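Local coordinates for ribonucleoside triphosphate reductase (PDB 1L1L), which catalyses the reduction of ribonucleoside triphosphates to 2'-deoxyribonucleoside triphosphates with coenzyme B12 as radical source, as a monomer under allosteric control, at residues N61-L66 with K534-N539; Q127-S132 with Y455-S460; Q185-E190 with D253-R258; C305-K310 with M344-A349. All coordinates share one frame; numbering follows the deposited sequence.

Contact 1 of 4, residues N61-L66 with K534-N539; sequences NLDPRL and KTLGCN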
loop_
_atom_site.group_PDB
_atom_site.type_symbol
_atom_site.label_atom_id
_atom_site.label_comp_id
_atom_site.label_asym_id
_atom_site.label_seq_id
_atom_site.Cartn_x
_atom_site.Cartn_y
_atom_site.Cartn_z
ATOM N N ASN A 61 -5.001 1.777 23.131
ATOM C CA ASN A 61 -6.200 2.488 23.554
ATOM C C ASN A 61 -7.395 2.311 22.632
ATOM O O ASN A 61 -8.402 3.018 22.757
ATOM C CB ASN A 61 -5.894 3.975 23.726
ATOM C CG ASN A 61 -5.040 4.249 24.952
ATOM O OD1 ASN A 61 -5.340 3.766 26.044
ATOM N ND2 ASN A 61 -3.980 5.027 24.781
ATOM N N LEU A 62 -7.278 1.365 21.706
ATOM C CA LEU A 62 -8.362 1.066 20.785
ATOM C C LEU A 62 -9.166 -0.121 21.307
ATOM O O LEU A 62 -10.323 -0.306 20.917
ATOM C CB LEU A 62 -7.820 0.743 19.388
ATOM C CG LEU A 62 -7.378 1.926 18.524
ATOM C CD1 LEU A 62 -6.841 1.395 17.189
ATOM C CD2 LEU A 62 -8.558 2.867 18.290
ATOM N N ASP A 63 -8.555 -0.925 22.178
ATOM C CA ASP A 63 -9.245 -2.087 22.736
ATOM C C ASP A 63 -10.626 -1.610 23.187
ATOM O O ASP A 63 -10.746 -0.683 23.985
ATOM C CB ASP A 63 -8.469 -2.681 23.921
ATOM C CG ASP A 63 -9.045 -4.014 24.382
ATOM O OD1 ASP A 63 -10.245 -4.055 24.726
ATOM O OD2 ASP A 63 -8.308 -5.021 24.391
ATOM N N PRO A 64 -11.686 -2.236 22.664
ATOM C CA PRO A 64 -13.069 -1.878 22.994
ATOM C C PRO A 64 -13.467 -2.009 24.471
ATOM O O PRO A 64 -14.348 -1.290 24.938
ATOM C CB PRO A 64 -13.878 -2.800 22.090
ATOM C CG PRO A 64 -13.037 -4.027 22.051
ATOM C CD PRO A 64 -11.645 -3.472 21.860
ATOM N N ARG A 65 -12.829 -2.928 25.189
ATOM C CA ARG A 65 -13.137 -3.137 26.603
ATOM C C ARG A 65 -12.868 -1.869 27.403
ATOM O O ARG A 65 -13.555 -1.588 28.384
ATOM C CB ARG A 65 -12.307 -4.297 27.154
ATOM C CG ARG A 65 -12.765 -5.655 26.680
ATOM C CD ARG A 65 -11.816 -6.739 27.134
ATOM N NE ARG A 65 -10.485 -6.586 26.552
ATOM C CZ ARG A 65 -9.459 -7.383 26.827
ATOM N NH1 ARG A 65 -9.605 -8.391 27.679
ATOM N NH2 ARG A 65 -8.286 -7.183 26.248
ATOM N N LEU A 66 -11.870 -1.102 26.973
ATOM C CA LEU A 66 -11.512 0.145 27.642
ATOM C C LEU A 66 -12.636 1.171 27.534
ATOM O O LEU A 66 -12.542 2.268 28.084
ATOM C CB LEU A 66 -10.234 0.732 27.032
ATOM C CG LEU A 66 -8.921 -0.026 27.234
ATOM C CD1 LEU A 66 -7.830 0.611 26.364
ATOM C CD2 LEU A 66 -8.527 -0.001 28.708
ATOM N N LYS A 534 -12.382 -14.374 21.631
ATOM C CA LYS A 534 -13.223 -14.802 22.740
ATOM C C LYS A 534 -13.307 -13.671 23.768
ATOM O O LYS A 534 -14.393 -13.191 24.094
ATOM C CB LYS A 534 -12.629 -16.059 23.385
ATOM C CG LYS A 534 -13.305 -16.479 24.690
ATOM C CD LYS A 534 -14.807 -16.622 24.500
ATOM C CE LYS A 534 -15.524 -17.003 25.789
ATOM N NZ LYS A 534 -16.996 -17.040 25.563
ATOM N N THR A 535 -12.148 -13.243 24.259
ATOM C CA THR A 535 -12.064 -12.176 25.249
ATOM C C THR A 535 -12.860 -10.931 24.865
ATOM O O THR A 535 -13.575 -10.360 25.689
ATOM C CB THR A 535 -10.601 -11.751 25.470
ATOM O OG1 THR A 535 -9.861 -12.834 26.044
ATOM C CG2 THR A 535 -10.541 -10.563 26.380
ATOM N N LEU A 536 -12.722 -10.504 23.614
ATOM C CA LEU A 536 -13.419 -9.319 23.133
ATOM C C LEU A 536 -14.864 -9.611 22.757
ATOM O O LEU A 536 -15.709 -8.714 22.761
ATOM C CB LEU A 536 -12.688 -8.739 21.921
ATOM C CG LEU A 536 -11.283 -8.212 22.194
ATOM C CD1 LEU A 536 -10.720 -7.600 20.919
ATOM C CD2 LEU A 536 -11.339 -7.173 23.302
ATOM N N GLY A 537 -15.136 -10.865 22.426
ATOM C CA GLY A 537 -16.481 -11.254 22.047
ATOM C C GLY A 537 -16.854 -10.894 20.619
ATOM O O GLY A 537 -18.035 -10.732 20.313
ATOM N N CYS A 538 -15.861 -10.767 19.741
ATOM C CA CYS A 538 -16.116 -10.427 18.335
ATOM C C CYS A 538 -15.872 -11.651 17.467
ATOM O O CYS A 538 -15.516 -12.713 17.967
ATOM C CB CYS A 538 -15.173 -9.317 17.874
ATOM S SG CYS A 538 -13.447 -9.870 17.742
ATOM N N ASN A 539 -16.048 -11.495 16.158
ATOM C CA ASN A 539 -15.824 -12.592 15.225
ATOM C C ASN A 539 -14.334 -12.855 15.070
ATOM O O ASN A 539 -13.517 -11.950 15.239
ATOM C CB ASN A 539 -16.416 -12.246 13.861
ATOM C CG ASN A 539 -17.918 -12.160 13.894
ATOM O OD1 ASN A 539 -18.590 -13.143 14.194
ATOM N ND2 ASN A 539 -18.459 -10.981 13.595
#

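Contact 2 of 4, residues Q127-S132 with Y455-S460; sequences QKYGDS and YDWEIS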
loop_
_atom_site.group_PDB
_atom_site.type_symbol
_atom_site.label_atom_id
_atom_site.label_comp_id
_atom_site.label_asym_id
_atom_site.label_seq_id
_atom_site.Cartn_x
_atom_site.Cartn_y
_atom_site.Cartn_z
ATOM N N GLN A 127 -23.864 1.819 -6.589
ATOM C CA GLN A 127 -24.128 1.349 -5.233
ATOM C C GLN A 127 -24.728 2.471 -4.403
ATOM O O GLN A 127 -24.651 3.641 -4.775
ATOM C CB GLN A 127 -22.824 0.908 -4.546
ATOM C CG GLN A 127 -22.130 -0.279 -5.153
ATOM C CD GLN A 127 -20.814 -0.590 -4.457
ATOM O OE1 GLN A 127 -20.770 -0.757 -3.237
ATOM N NE2 GLN A 127 -19.738 -0.673 -5.231
ATOM N N LYS A 128 -25.306 2.107 -3.265
ATOM C CA LYS A 128 -25.879 3.092 -2.357
ATOM C C LYS A 128 -24.754 3.601 -1.457
ATOM O O LYS A 128 -23.833 2.849 -1.125
ATOM C CB LYS A 128 -26.963 2.450 -1.487
ATOM C CG LYS A 128 -26.433 1.383 -0.556
ATOM C CD LYS A 128 -27.526 0.779 0.306
ATOM C CE LYS A 128 -26.945 -0.242 1.285
ATOM N NZ LYS A 128 -27.989 -0.874 2.147
ATOM N N TYR A 129 -24.821 4.870 -1.068
ATOM C CA TYR A 129 -23.805 5.444 -0.193
ATOM C C TYR A 129 -24.012 4.930 1.225
ATOM O O TYR A 129 -23.065 4.849 2.018
ATOM C CB TYR A 129 -23.891 6.971 -0.188
ATOM C CG TYR A 129 -23.200 7.635 -1.352
ATOM C CD1 TYR A 129 -23.724 7.568 -2.647
ATOM C CD2 TYR A 129 -22.002 8.323 -1.162
ATOM C CE1 TYR A 129 -23.062 8.171 -3.717
ATOM C CE2 TYR A 129 -21.341 8.927 -2.217
ATOM C CZ TYR A 129 -21.870 8.846 -3.493
ATOM O OH TYR A 129 -21.174 9.418 -4.527
ATOM N N GLY A 130 -25.259 4.586 1.538
ATOM C CA GLY A 130 -25.579 4.098 2.864
ATOM C C GLY A 130 -25.349 5.205 3.870
ATOM O O GLY A 130 -25.073 6.342 3.484
ATOM N N ASP A 131 -25.462 4.885 5.156
ATOM C CA ASP A 131 -25.253 5.882 6.198
ATOM C C ASP A 131 -23.759 6.054 6.438
ATOM O O ASP A 131 -23.176 5.411 7.311
ATOM C CB ASP A 131 -25.950 5.460 7.495
ATOM C CG ASP A 131 -25.876 6.530 8.577
ATOM O OD1 ASP A 131 -26.136 7.712 8.261
ATOM O OD2 ASP A 131 -25.569 6.190 9.741
ATOM N N SER A 132 -23.151 6.933 5.651
ATOM C CA SER A 132 -21.724 7.191 5.747
ATOM C C SER A 132 -21.493 8.676 5.979
ATOM O O SER A 132 -22.419 9.482 5.868
ATOM C CB SER A 132 -21.033 6.760 4.450
ATOM O OG SER A 132 -21.354 5.418 4.113
ATOM N N TYR A 455 -14.593 3.999 11.276
ATOM C CA TYR A 455 -14.615 3.901 9.811
ATOM C C TYR A 455 -15.758 4.749 9.264
ATOM O O TYR A 455 -16.880 4.664 9.754
ATOM C CB TYR A 455 -14.779 2.448 9.353
ATOM C CG TYR A 455 -13.555 1.590 9.589
ATOM C CD1 TYR A 455 -13.440 0.812 10.740
ATOM C CD2 TYR A 455 -12.496 1.572 8.673
ATOM C CE1 TYR A 455 -12.309 0.033 10.979
ATOM C CE2 TYR A 455 -11.349 0.793 8.906
ATOM C CZ TYR A 455 -11.268 0.024 10.069
ATOM O OH TYR A 455 -10.146 -0.745 10.344
ATOM N N ASP A 456 -15.475 5.553 8.238
ATOM C CA ASP A 456 -16.478 6.446 7.652
ATOM C C ASP A 456 -17.556 5.826 6.761
ATOM O O ASP A 456 -18.670 6.342 6.690
ATOM C CB ASP A 456 -15.797 7.566 6.856
ATOM C CG ASP A 456 -14.864 8.417 7.706
ATOM O OD1 ASP A 456 -15.147 8.640 8.905
ATOM O OD2 ASP A 456 -13.847 8.882 7.168
ATOM N N TRP A 457 -17.239 4.740 6.068
ATOM C CA TRP A 457 -18.220 4.128 5.177
ATOM C C TRP A 457 -18.981 2.964 5.769
ATOM O O TRP A 457 -18.400 2.066 6.384
ATOM C CB TRP A 457 -17.554 3.684 3.875
ATOM C CG TRP A 457 -16.972 4.819 3.135
ATOM C CD1 TRP A 457 -15.774 5.418 3.368
ATOM C CD2 TRP A 457 -17.585 5.543 2.065
ATOM N NE1 TRP A 457 -15.599 6.473 2.511
ATOM C CE2 TRP A 457 -16.697 6.571 1.698
ATOM C CE3 TRP A 457 -18.802 5.425 1.381
ATOM C CZ2 TRP A 457 -16.982 7.478 0.675
ATOM C CZ3 TRP A 457 -19.085 6.328 0.364
ATOM C CH2 TRP A 457 -18.180 7.337 0.022
ATOM N N GLU A 458 -20.293 2.973 5.558
ATOM C CA GLU A 458 -21.139 1.922 6.082
ATOM C C GLU A 458 -20.694 0.551 5.611
ATOM O O GLU A 458 -20.572 -0.376 6.406
ATOM C CB GLU A 458 -22.590 2.134 5.658
ATOM C CG GLU A 458 -23.523 1.098 6.269
ATOM C CD GLU A 458 -24.941 1.213 5.763
ATOM O OE1 GLU A 458 -25.174 0.911 4.570
ATOM O OE2 GLU A 458 -25.820 1.607 6.560
ATOM N N ILE A 459 -20.455 0.419 4.313
ATOM C CA ILE A 459 -20.053 -0.861 3.756
ATOM C C ILE A 459 -18.769 -1.406 4.388
ATOM O O ILE A 459 -18.612 -2.617 4.530
ATOM C CB ILE A 459 -19.881 -0.765 2.225
ATOM C CG1 ILE A 459 -19.644 -2.160 1.651
ATOM C CG2 ILE A 459 -18.738 0.193 1.879
ATOM C CD1 ILE A 459 -19.610 -2.202 0.140
ATOM N N SER A 460 -17.857 -0.513 4.765
ATOM C CA SER A 460 -16.603 -0.937 5.387
ATOM C C SER A 460 -16.881 -1.438 6.809
ATOM O O SER A 460 -16.364 -2.479 7.225
ATOM C CB SER A 460 -15.605 0.227 5.431
ATOM O OG SER A 460 -15.310 0.710 4.125
HETATM O O HOH W 1 -21.289 2.383 2.152
#

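Contact 3 of 4, residues Q185-E190 with D253-R258; sequences QLVVDE and DLSDIR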
loop_
_atom_site.group_PDB
_atom_site.type_symbol
_atom_site.label_atom_id
_atom_site.label_comp_id
_atom_site.label_asym_id
_atom_site.label_seq_id
_atom_site.Cartn_x
_atom_site.Cartn_y
_atom_site.Cartn_z
ATOM N N GLN A 185 -18.927 24.270 -16.140
ATOM C CA GLN A 185 -18.137 25.479 -15.990
ATOM C C GLN A 185 -17.545 25.436 -14.592
ATOM O O GLN A 185 -18.256 25.196 -13.621
ATOM C CB GLN A 185 -19.004 26.735 -16.133
ATOM C CG GLN A 185 -19.766 26.841 -17.436
ATOM C CD GLN A 185 -20.511 28.157 -17.541
ATOM O OE1 GLN A 185 -19.904 29.209 -17.750
ATOM N NE2 GLN A 185 -21.825 28.109 -17.374
ATOM N N LEU A 186 -16.241 25.648 -14.502
ATOM C CA LEU A 186 -15.558 25.643 -13.217
ATOM C C LEU A 186 -15.180 27.086 -12.910
ATOM O O LEU A 186 -14.408 27.709 -13.645
ATOM C CB LEU A 186 -14.306 24.759 -13.278
ATOM C CG LEU A 186 -14.556 23.307 -13.706
ATOM C CD1 LEU A 186 -13.255 22.526 -13.690
ATOM C CD2 LEU A 186 -15.573 22.669 -12.774
ATOM N N VAL A 187 -15.735 27.607 -11.819
ATOM C CA VAL A 187 -15.491 28.982 -11.416
ATOM C C VAL A 187 -14.462 29.131 -10.311
ATOM O O VAL A 187 -14.492 28.413 -9.312
ATOM C CB VAL A 187 -16.785 29.659 -10.920
ATOM C CG1 VAL A 187 -16.545 31.145 -10.726
ATOM C CG2 VAL A 187 -17.908 29.412 -11.894
ATOM N N VAL A 188 -13.551 30.073 -10.513
ATOM C CA VAL A 188 -12.520 30.400 -9.537
ATOM C C VAL A 188 -12.378 31.915 -9.591
ATOM O O VAL A 188 -11.657 32.459 -10.428
ATOM C CB VAL A 188 -11.166 29.740 -9.863
ATOM C CG1 VAL A 188 -10.067 30.368 -9.015
ATOM C CG2 VAL A 188 -11.240 28.239 -9.579
ATOM N N ASP A 189 -13.093 32.580 -8.692
ATOM C CA ASP A 189 -13.102 34.035 -8.597
ATOM C C ASP A 189 -11.755 34.705 -8.819
ATOM O O ASP A 189 -10.715 34.185 -8.420
ATOM C CB ASP A 189 -13.664 34.452 -7.235
ATOM C CG ASP A 189 -13.689 35.955 -7.049
ATOM O OD1 ASP A 189 -13.903 36.680 -8.042
ATOM O OD2 ASP A 189 -13.508 36.411 -5.905
ATOM N N GLU A 190 -11.793 35.873 -9.459
ATOM C CA GLU A 190 -10.591 36.652 -9.747
ATOM C C GLU A 190 -9.812 36.934 -8.458
ATOM O O GLU A 190 -8.599 37.152 -8.484
ATOM C CB GLU A 190 -10.964 37.994 -10.393
ATOM C CG GLU A 190 -11.582 37.945 -11.796
ATOM C CD GLU A 190 -12.952 37.276 -11.860
ATOM O OE1 GLU A 190 -13.649 37.192 -10.823
ATOM O OE2 GLU A 190 -13.344 36.850 -12.968
ATOM N N ASP A 253 -18.319 25.911 -8.229
ATOM C CA ASP A 253 -17.527 27.045 -7.756
ATOM C C ASP A 253 -16.435 26.579 -6.781
ATOM O O ASP A 253 -16.745 26.101 -5.688
ATOM C CB ASP A 253 -18.451 28.046 -7.046
ATOM C CG ASP A 253 -17.817 29.409 -6.874
ATOM O OD1 ASP A 253 -16.616 29.474 -6.546
ATOM O OD2 ASP A 253 -18.528 30.424 -7.050
ATOM N N LEU A 254 -15.171 26.717 -7.184
ATOM C CA LEU A 254 -14.034 26.306 -6.350
ATOM C C LEU A 254 -13.245 27.535 -5.887
ATOM O O LEU A 254 -12.017 27.489 -5.763
ATOM C CB LEU A 254 -13.084 25.390 -7.141
ATOM C CG LEU A 254 -13.653 24.436 -8.197
ATOM C CD1 LEU A 254 -12.553 23.473 -8.627
ATOM C CD2 LEU A 254 -14.842 23.668 -7.653
ATOM N N SER A 255 -13.946 28.637 -5.645
ATOM C CA SER A 255 -13.287 29.868 -5.216
ATOM C C SER A 255 -12.756 29.762 -3.788
ATOM O O SER A 255 -11.837 30.489 -3.410
ATOM C CB SER A 255 -14.257 31.054 -5.317
ATOM O OG SER A 255 -14.676 31.273 -6.659
ATOM N N ASP A 256 -13.330 28.852 -3.005
ATOM C CA ASP A 256 -12.922 28.668 -1.610
ATOM C C ASP A 256 -11.812 27.655 -1.404
ATOM O O ASP A 256 -11.235 27.573 -0.321
ATOM C CB ASP A 256 -14.121 28.262 -0.753
ATOM C CG ASP A 256 -15.108 29.394 -0.571
ATOM O OD1 ASP A 256 -14.649 30.550 -0.466
ATOM O OD2 ASP A 256 -16.333 29.132 -0.527
ATOM N N ILE A 257 -11.510 26.871 -2.434
ATOM C CA ILE A 257 -10.457 25.878 -2.296
ATOM C C ILE A 257 -9.130 26.559 -1.970
ATOM O O ILE A 257 -8.731 27.510 -2.641
ATOM C CB ILE A 257 -10.299 25.042 -3.580
ATOM C CG1 ILE A 257 -11.647 24.429 -3.962
ATOM C CG2 ILE A 257 -9.267 23.952 -3.366
ATOM C CD1 ILE A 257 -12.302 23.646 -2.851
ATOM N N ARG A 258 -8.456 26.068 -0.933
ATOM C CA ARG A 258 -7.179 26.636 -0.507
ATOM C C ARG A 258 -6.108 26.492 -1.579
ATOM O O ARG A 258 -6.038 25.483 -2.277
ATOM C CB ARG A 258 -6.697 25.963 0.784
ATOM C CG ARG A 258 -6.164 24.555 0.584
ATOM C CD ARG A 258 -5.989 23.831 1.910
ATOM N NE ARG A 258 -7.246 23.767 2.644
ATOM C CZ ARG A 258 -7.450 23.011 3.717
ATOM N NH1 ARG A 258 -6.476 22.243 4.189
ATOM N NH2 ARG A 258 -8.630 23.025 4.318
#

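Contact 4 of 4, residues C305-K310 with M344-A349; sequences CNLIGK and MHHRWA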
loop_
_atom_site.group_PDB
_atom_site.type_symbol
_atom_site.label_atom_id
_atom_site.label_comp_id
_atom_site.label_asym_id
_atom_site.label_seq_id
_atom_site.Cartn_x
_atom_site.Cartn_y
_atom_site.Cartn_z
ATOM N N CYS A 305 -11.300 6.519 -12.904
ATOM C CA CYS A 305 -10.558 6.202 -11.676
ATOM C C CYS A 305 -9.126 6.705 -11.775
ATOM O O CYS A 305 -8.567 7.226 -10.802
ATOM C CB CYS A 305 -10.547 4.699 -11.421
ATOM S SG CYS A 305 -12.123 4.059 -10.918
ATOM N N ASN A 306 -8.528 6.555 -12.954
ATOM C CA ASN A 306 -7.169 7.012 -13.175
ATOM C C ASN A 306 -7.064 8.526 -13.084
ATOM O O ASN A 306 -6.096 9.047 -12.531
ATOM C CB ASN A 306 -6.656 6.575 -14.552
ATOM C CG ASN A 306 -6.464 5.065 -14.671
ATOM O OD1 ASN A 306 -6.012 4.577 -15.716
ATOM N ND2 ASN A 306 -6.807 4.313 -13.606
ATOM N N LEU A 307 -8.043 9.228 -13.661
ATOM C CA LEU A 307 -8.057 10.690 -13.656
ATOM C C LEU A 307 -8.147 11.192 -12.213
ATOM O O LEU A 307 -7.537 12.198 -11.853
ATOM C CB LEU A 307 -9.250 11.216 -14.457
ATOM C CG LEU A 307 -9.145 11.061 -15.984
ATOM C CD1 LEU A 307 -10.475 11.422 -16.659
ATOM C CD2 LEU A 307 -8.021 11.947 -16.494
ATOM N N ILE A 308 -8.922 10.477 -11.414
ATOM C CA ILE A 308 -9.089 10.812 -10.001
ATOM C C ILE A 308 -7.744 10.623 -9.288
ATOM O O ILE A 308 -7.245 11.537 -8.610
ATOM C CB ILE A 308 -10.177 9.912 -9.363
ATOM C CG1 ILE A 308 -11.542 10.241 -9.980
ATOM C CG2 ILE A 308 -10.210 10.105 -7.831
ATOM C CD1 ILE A 308 -12.694 9.371 -9.494
ATOM N N GLY A 309 -7.148 9.446 -9.466
ATOM C CA GLY A 309 -5.872 9.163 -8.837
ATOM C C GLY A 309 -4.849 10.196 -9.239
ATOM O O GLY A 309 -4.049 10.648 -8.427
ATOM N N LYS A 310 -4.881 10.591 -10.506
ATOM C CA LYS A 310 -3.951 11.593 -10.994
ATOM C C LYS A 310 -4.134 12.935 -10.263
ATOM O O LYS A 310 -3.162 13.628 -9.961
ATOM C CB LYS A 310 -4.162 11.822 -12.495
ATOM C CG LYS A 310 -3.286 12.920 -13.066
ATOM C CD LYS A 310 -3.739 13.320 -14.459
ATOM C CE LYS A 310 -2.758 14.309 -15.066
ATOM N NZ LYS A 310 -3.263 14.806 -16.370
ATOM N N MET A 344 0.827 8.436 -20.786
ATOM C CA MET A 344 1.548 9.573 -20.233
ATOM C C MET A 344 0.613 10.589 -19.574
ATOM O O MET A 344 1.013 11.277 -18.633
ATOM C CB MET A 344 2.386 10.268 -21.320
ATOM C CG MET A 344 3.688 9.541 -21.683
ATOM S SD MET A 344 4.749 10.476 -22.853
ATOM C CE MET A 344 4.568 9.488 -24.386
ATOM N N HIS A 345 -0.630 10.669 -20.044
ATOM C CA HIS A 345 -1.573 11.624 -19.473
ATOM C C HIS A 345 -2.258 11.191 -18.174
ATOM O O HIS A 345 -2.527 12.030 -17.313
ATOM C CB HIS A 345 -2.643 12.007 -20.497
ATOM C CG HIS A 345 -3.558 13.099 -20.032
ATOM N ND1 HIS A 345 -4.744 12.850 -19.378
ATOM C CD2 HIS A 345 -3.456 14.447 -20.121
ATOM C CE1 HIS A 345 -5.334 13.997 -19.086
ATOM N NE2 HIS A 345 -4.573 14.982 -19.525
ATOM N N HIS A 346 -2.549 9.906 -18.018
ATOM C CA HIS A 346 -3.212 9.473 -16.787
ATOM C C HIS A 346 -3.295 7.978 -16.518
ATOM O O HIS A 346 -3.429 7.569 -15.359
ATOM C CB HIS A 346 -4.632 10.041 -16.723
ATOM C CG HIS A 346 -5.546 9.516 -17.790
ATOM N ND1 HIS A 346 -5.566 10.026 -19.072
ATOM C CD2 HIS A 346 -6.472 8.527 -17.764
ATOM C CE1 HIS A 346 -6.468 9.375 -19.788
ATOM N NE2 HIS A 346 -7.032 8.460 -19.018
ATOM N N ARG A 347 -3.233 7.152 -17.559
ATOM C CA ARG A 347 -3.345 5.712 -17.344
ATOM C C ARG A 347 -2.200 5.110 -16.550
ATOM O O ARG A 347 -2.230 3.934 -16.178
ATOM C CB ARG A 347 -3.536 5.001 -18.686
ATOM C CG ARG A 347 -4.872 5.367 -19.306
ATOM C CD ARG A 347 -5.144 4.619 -20.604
ATOM N NE ARG A 347 -6.437 5.004 -21.157
ATOM C CZ ARG A 347 -6.845 4.694 -22.387
ATOM N NH1 ARG A 347 -6.053 3.990 -23.180
ATOM N NH2 ARG A 347 -8.033 5.098 -22.819
ATOM N N TRP A 348 -1.189 5.920 -16.286
ATOM C CA TRP A 348 -0.066 5.464 -15.487
ATOM C C TRP A 348 -0.536 5.327 -14.037
ATOM O O TRP A 348 0.090 4.628 -13.246
ATOM C CB TRP A 348 1.068 6.481 -15.542
ATOM C CG TRP A 348 0.626 7.873 -15.164
ATOM C CD1 TRP A 348 0.191 8.858 -16.008
ATOM C CD2 TRP A 348 0.546 8.420 -13.835
ATOM N NE1 TRP A 348 -0.152 9.983 -15.293
ATOM C CE2 TRP A 348 0.056 9.740 -13.957
ATOM C CE3 TRP A 348 0.840 7.920 -12.559
ATOM C CZ2 TRP A 348 -0.145 10.571 -12.844
ATOM C CZ3 TRP A 348 0.639 8.748 -11.454
ATOM C CH2 TRP A 348 0.153 10.055 -11.606
ATOM N N ALA A 349 -1.645 5.994 -13.718
ATOM C CA ALA A 349 -2.224 6.027 -12.362
ATOM C C ALA A 349 -2.544 4.690 -11.693
ATOM O O ALA A 349 -2.565 4.590 -10.452
ATOM C CB ALA A 349 -3.473 6.907 -12.367
HETATM O O HOH W 2 -4.946 2.265 -16.571
#

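Contact 1 of 4, residues N61-L66 with K534-N539
A bend at chi3 of R65 (-64°) turns the guanidinium back toward its own loop, while L536, with CG beside its backbone N (chi1 -64°), reaches across from the last turn of its helix so that the methyl CD2 lies against it. CD2 is the point on which the loop converges: it approaches the guanidinium obliquely, 3.4 Å from R65 NE, and also touches D63 OD1. On the proline ring its nearest atom is P64 CG, at 3.8 Å. The loop opens into its 3-10 segment through an Asx turn, in which D63 OD1 accepts the backbone N of R65 at 2.9 Å. The same oxygen also accepts R65 NE, while R65 NH2 makes a salt bridge to D63 OD2 at 2.9 Å; both aspartate oxygens lie close to the guanidinium plane. This side-on, two-nitrogen grip fixes the rotation of the guanidinium. Y532, earlier in helix 512-536, gives OD2 a further hydrogen bond from its OH. G537, with positive phi (79°), is the C-prime residue of a Schellman motif, a place that suits glycine, and it closes that helix directly after L536. F452 touches both P64 and L536, and R65 rests on L74 and L78 of helix 72-90.

Contact 2 of 4, residues Q127-S132 with Y455-S460
The side chain of E458 lies along the loop from S132 back to G130. Its CB lies 3.7 Å from D131 O and close to S132 OG; CG, anti to the backbone N (chi1 -176°), continues an extended chain, so that CD reaches the backbone between G130 and D131. There the carboxylate divides: OE1 comes to 3.6 Å from G130 CA, and OE2 to the same distance from D131 N, neither being a hydrogen bond. A residue without a side chain suits position 130, where phi is positive and OE1 sits so near. K128 NZ is 4.1 Å from OE1, opposite in charge but beyond a salt bridge, and it has Q142 as its hydrogen-bond partner. S132 sits at the start of helix 458-467, where W457 holds the N-cap position. An indole cannot take up the first N-H groups of a helix, and S132 does this instead: its OG accepts E458 N at 3.0 Å in a nearly straight bond (171°) and donates to Y129 O. One water continues the pattern, accepting from I459 N and donating to Y129 O. A short side chain suits S132, whose CB is already 3.3 Å from D456 O and whose OG must stay near the backbone. The side chains of Y129 and W457 lie side by side, pointing the same way, with Y129 CD2 3.8 Å from W457 CZ3; their polar ends are hydrogen-bonded to S147 and S151 and to D155 respectively.

Contact 3 of 4, residues Q185-E190 with D253-R258
The hydroxyl OG of S255 is gripped from both segments: it accepts D189 N at 2.9 Å, almost straight (172°), and donates to D253 OD1 at 2.6 Å. Serine suits this place because one short side chain can serve a backbone donor and an acid together. D253 OD1 uses its syn lone pair for the hydroxyl and also takes S255 N at 2.9 Å, which makes an Asx turn; R219 makes a salt bridge to the same oxygen, which probably steadies its charge. Where the turn begins, D253 and V187 form a parallel bridge, and L254 N, within the turn, binds V187 O at 2.8 Å. The CB of V187 lies 4.2 Å from D253 CG, while the V188 and L254 side chains meet at an oblique angle, V188 CG2 4.2 Å from L254 CB. The contact thus marks where strands 183-187 and 249-253 end side by side in the three-stranded parallel sheet of the insertion domain; L186 and L254 pack on helix 275-289, and V188 meets S198 of helix 195-200.

Contact 4 of 4, residues C305-K310 with M344-A349
Hydrogen bonding between K310 and H345 holds one edge of this contact. K310, extended with CG anti to the backbone N (chi1 176°), spans to the last part of the other helix and gives NZ to H345 O at 3.0 Å, in the carbonyl plane; the same ammonium stands over one face of the H345 ring. Lysine suits the place by its length, which lets it cross to a backbone carbonyl. The ring is tied to its neighbour by a 3.0 Å bond between H345 ND1 and H346 ND1, and H346 NE2 binds D303, so the second imidazole is held at both nitrogens. Water links the other edge, donating to N306 OD1 at 2.7 Å and, at 3.2 Å, to R347 O. Van der Waals contacts fill the middle. L307 CD2 makes a CH-pi contact over the H346 face, 4.0 Å from the centroid and 21° off the normal, while N306 CB meets that ring at its edge. A349, small enough to lie close, sets its methyl CB against a carbonyl oxygen, 3.4 Å from N306 O. K310 CG touches W348 CZ2 at 3.9 Å. Helix 298-313 precedes strand 322-327 in the chain, and helix 340-347 links that strand to the parallel neighbour 350-356: a beta-alpha-beta crossover, whose strands probably belong to the ten-stranded alpha-beta barrel of the reductase.

Overall arrangement
Contacts 1, 2 and 4 tie together parts of the main reductase fold, whereas contact 3 lies within the insertion domain, which probably stands in for the second subunit of dimeric reductases. Contact 1 brings together the most distant sequence, and the chain between its two segments contains the other three contacts. Its centre is about 23 Å from that of contact 2 and 40 Å from that of contact 4, across the chain's centre. Contacts 2 and 4 approach to about 10 Å between nearest atoms; contacts 3 and 4 to about 12 Å. Y455 and S460 of contact 2 touch strand 119-123, which starts at C119; its disulfide with C419 is probably the active-site redox pair.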